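Local structure of ditrans,polycis-undecaprenyl-diphosphate synthase ((2E,6E)-farnesyl-diphosphate specific) (Acinetobacter baumannii, 6ACS) at residues H8-V13 with V181-R186. The protein probably catalyses the sequential condensation of isopentenyl diphosphate with farnesyl diphosphate to make undecaprenyl diphosphate, the lipid carrier precursor for bacterial cell wall synthesis. Sequence-based numbering, arbitrary orientation.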
ATOM      1  N   HIS B   8      -6.885 -13.272  17.654  1.00 28.66           N
ATOM      2  CA  HIS B   8      -7.164 -12.949  16.257  1.00 30.86           C
ATOM      3  C   HIS B   8      -6.022 -13.454  15.398  1.00 30.85           C
ATOM      4  O   HIS B   8      -4.874 -13.051  15.590  1.00 32.37           O
ATOM      5  CB  HIS B   8      -7.313 -11.441  16.074  1.00 35.05           C
ATOM      6  CG  HIS B   8      -8.337 -10.833  16.975  1.00 43.97           C
ATOM      7  ND1 HIS B   8      -9.680 -11.119  16.865  1.00 46.50           N
ATOM      8  CD2 HIS B   8      -8.214  -9.987  18.024  1.00 45.56           C
ATOM      9  CE1 HIS B   8     -10.344 -10.460  17.799  1.00 48.09           C
ATOM     10  NE2 HIS B   8      -9.478  -9.766  18.516  1.00 47.13           N
ATOM     11  N   LEU B   9      -6.325 -14.397  14.522  1.00 27.86           N
ATOM     12  CA  LEU B   9      -5.385 -14.968  13.567  1.00 27.72           C
ATOM     13  C   LEU B   9      -5.549 -14.305  12.209  1.00 24.17           C
ATOM     14  O   LEU B   9      -6.678 -14.025  11.790  1.00 27.68           O
ATOM     15  CB  LEU B   9      -5.594 -16.470  13.426  1.00 34.02           C
ATOM     16  CG  LEU B   9      -4.996 -17.285  14.574  1.00 45.06           C
ATOM     17  CD1 LEU B   9      -5.614 -18.665  14.616  1.00 47.85           C
ATOM     18  CD2 LEU B   9      -3.481 -17.375  14.376  1.00 47.40           C
ATOM     19  N   PRO B  10      -4.471 -14.024  11.489  1.00 23.40           N
ATOM     20  CA  PRO B  10      -4.625 -13.465  10.138  1.00 24.68           C
ATOM     21  C   PRO B  10      -5.144 -14.516   9.168  1.00 28.57           C
ATOM     22  O   PRO B  10      -4.831 -15.707   9.284  1.00 29.00           O
ATOM     23  CB  PRO B  10      -3.203 -13.024   9.763  1.00 26.66           C
ATOM     24  CG  PRO B  10      -2.312 -13.933  10.556  1.00 28.17           C
ATOM     25  CD  PRO B  10      -3.064 -14.254  11.854  1.00 25.26           C
ATOM     26  N   GLN B  11      -5.935 -14.056   8.184  1.00 24.07           N
ATOM     27  CA  GLN B  11      -6.358 -14.951   7.108  1.00 28.14           C
ATOM     28  C   GLN B  11      -5.295 -15.077   6.029  1.00 24.53           C
ATOM     29  O   GLN B  11      -5.213 -16.103   5.341  1.00 25.03           O
ATOM     30  CB  GLN B  11      -7.644 -14.441   6.447  1.00 33.71           C
ATOM     31  CG  GLN B  11      -8.712 -13.963   7.411  1.00 45.26           C
ATOM     32  CD  GLN B  11     -10.064 -14.597   7.150  1.00 55.56           C
ATOM     33  OE1 GLN B  11     -10.925 -14.630   8.036  1.00 66.19           O
ATOM     34  NE2 GLN B  11     -10.261 -15.109   5.940  1.00 53.02           N
ATOM     35  N   HIS B  12      -4.506 -14.030   5.845  1.00 21.50           N
ATOM     36  CA  HIS B  12      -3.531 -13.972   4.766  1.00 20.36           C
ATOM     37  C   HIS B  12      -2.308 -13.223   5.285  1.00 21.53           C
ATOM     38  O   HIS B  12      -2.389 -12.053   5.693  1.00 24.11           O
ATOM     39  CB  HIS B  12      -4.156 -13.301   3.539  1.00 17.12           C
ATOM     40  CG  HIS B  12      -3.299 -13.316   2.307  1.00 20.10           C
ATOM     41  ND1 HIS B  12      -3.781 -12.894   1.087  1.00 21.56           N
ATOM     42  CD2 HIS B  12      -2.005 -13.671   2.098  1.00 18.77           C
ATOM     43  CE1 HIS B  12      -2.824 -12.992   0.176  1.00 19.13           C
ATOM     44  NE2 HIS B  12      -1.736 -13.451   0.764  1.00 22.83           N
ATOM     45  N   VAL B  13      -1.186 -13.939   5.317  1.00 20.09           N
ATOM     46  CA  VAL B  13       0.103 -13.404   5.739  1.00 21.27           C
ATOM     47  C   VAL B  13       0.974 -13.242   4.508  1.00 19.35           C
ATOM     48  O   VAL B  13       1.037 -14.139   3.658  1.00 22.12           O
ATOM     49  CB  VAL B  13       0.797 -14.338   6.748  1.00 23.19           C
ATOM     50  CG1 VAL B  13       2.186 -13.786   7.094  1.00 23.03           C
ATOM     51  CG2 VAL B  13      -0.062 -14.482   7.980  1.00 22.61           C
ATOM     52  N   VAL B 181      -4.655  -9.222   2.257  1.00 21.13           N
ATOM     53  CA  VAL B 181      -3.542  -9.437   3.184  1.00 21.29           C
ATOM     54  C   VAL B 181      -3.850  -8.745   4.505  1.00 22.01           C
ATOM     55  O   VAL B 181      -4.140  -7.541   4.545  1.00 22.37           O
ATOM     56  CB  VAL B 181      -2.217  -8.929   2.589  1.00 21.12           C
ATOM     57  CG1 VAL B 181      -1.070  -9.037   3.637  1.00 21.97           C
ATOM     58  CG2 VAL B 181      -1.859  -9.714   1.322  1.00 22.07           C
ATOM     59  N   ASP B 182      -3.810  -9.515   5.595  1.00 19.41           N
ATOM     60  CA  ASP B 182      -4.052  -9.007   6.942  1.00 22.92           C
ATOM     61  C   ASP B 182      -2.778  -8.625   7.654  1.00 20.62           C
ATOM     62  O   ASP B 182      -2.786  -7.721   8.515  1.00 20.38           O
ATOM     63  CB  ASP B 182      -4.727 -10.073   7.808  1.00 29.65           C
ATOM     64  CG  ASP B 182      -6.071 -10.447   7.321  1.00 43.57           C
ATOM     65  OD1 ASP B 182      -6.876  -9.542   7.014  1.00 50.31           O
ATOM     66  OD2 ASP B 182      -6.327 -11.653   7.254  1.00 49.50           O
ATOM     67  N   LEU B 183      -1.708  -9.366   7.378  1.00 20.20           N
ATOM     68  CA  LEU B 183      -0.445  -9.126   8.059  1.00 19.53           C
ATOM     69  C   LEU B 183       0.676  -9.212   7.043  1.00 20.40           C
ATOM     70  O   LEU B 183       0.804 -10.231   6.361  1.00 20.64           O
ATOM     71  CB  LEU B 183      -0.219 -10.172   9.154  1.00 17.99           C
ATOM     72  CG  LEU B 183       1.170 -10.162   9.804  1.00 20.01           C
ATOM     73  CD1 LEU B 183       1.438  -8.845  10.562  1.00 20.04           C
ATOM     74  CD2 LEU B 183       1.274 -11.353  10.770  1.00 21.73           C
ATOM     75  N   LEU B 184       1.507  -8.174   6.968  1.00 19.30           N
ATOM     76  CA  LEU B 184       2.672  -8.197   6.093  1.00 19.36           C
ATOM     77  C   LEU B 184       3.902  -8.037   6.972  1.00 23.78           C
ATOM     78  O   LEU B 184       4.026  -7.040   7.681  1.00 23.57           O
ATOM     79  CB  LEU B 184       2.591  -7.097   5.031  1.00 21.11           C
ATOM     80  CG  LEU B 184       3.708  -7.049   3.976  1.00 24.13           C
ATOM     81  CD1 LEU B 184       3.164  -6.349   2.722  1.00 31.09           C
ATOM     82  CD2 LEU B 184       4.945  -6.347   4.493  1.00 24.02           C
ATOM     83  N   ILE B 185       4.827  -8.992   6.882  1.00 19.16           N
ATOM     84  CA  ILE B 185       6.072  -8.998   7.649  1.00 19.56           C
ATOM     85  C   ILE B 185       7.200  -8.616   6.713  1.00 22.16           C
ATOM     86  O   ILE B 185       7.328  -9.198   5.631  1.00 22.39           O
ATOM     87  CB  ILE B 185       6.339 -10.395   8.232  1.00 21.20           C
ATOM     88  CG1 ILE B 185       5.283 -10.750   9.255  1.00 22.25           C
ATOM     89  CG2 ILE B 185       7.765 -10.517   8.810  1.00 21.76           C
ATOM     90  CD1 ILE B 185       5.247 -12.240   9.560  1.00 23.45           C
ATOM     91  N   ARG B 186       8.055  -7.700   7.144  1.00 22.51           N
ATOM     92  CA  ARG B 186       9.285  -7.450   6.408  1.00 24.53           C
ATOM     93  C   ARG B 186      10.477  -7.617   7.332  1.00 25.55           C
ATOM     94  O   ARG B 186      10.597  -6.900   8.332  1.00 24.67           O
ATOM     95  CB  ARG B 186       9.317  -6.067   5.791  1.00 22.86           C
ATOM     96  CG  ARG B 186      10.654  -5.917   5.133  1.00 27.18           C
ATOM     97  CD  ARG B 186      10.783  -4.739   4.319  1.00 30.56           C
ATOM     98  NE  ARG B 186      12.121  -4.731   3.732  1.00 30.47           N
ATOM     99  CZ  ARG B 186      12.417  -4.066   2.631  1.00 29.33           C
ATOM    100  NH1 ARG B 186      11.472  -3.375   2.027  1.00 33.53           N
ATOM    101  NH2 ARG B 186      13.654  -4.079   2.152  1.00 30.40           N
TER
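With Asp182 CG set beside its own backbone N (chi1 -64°), the carboxylate of Asp182 reaches across to the backbone where strand 12-17 begins; His12 CG, anti to the backbone N (chi1 -174°), lays the imidazole against Val181. Asp182 OD2 accepts the amide of Gln11 on its anti side, 2.6 Å from Gln11 N, and takes a weak second bond from His12 N at 3.3 Å. Asp182 OD1 is hydrogen-bonded to the Gln241 side chain. Val181 CG2 sits almost squarely over the His12 ring, 3.7 Å from the centroid, a CH-pi contact; ND1 bonds to the carbonyl of Pro179 and NE2 to the Thr58 hydroxyl, which should limit rotation of the ring. Between the backbones, His12 O collects two donors in its carbonyl plane, Asp182 N at 2.9 Å and Leu183 N at 3.2 Å. Past this shared acceptor Val13 pairs in parallel with Leu183, both side chains on one face, where Val13 CG1 meets Ile185 CD1 at 4.2 Å and helix 218-235 covers Pro10 and Ile185. The Gln11 amide and Gln241 probably favour a charged Asp182; the bonds to this carboxylate and to His12 O join the N-terminal lead-in to strand 183-186, whose Arg186 salt-bridges Asp18, a predicted active-site residue.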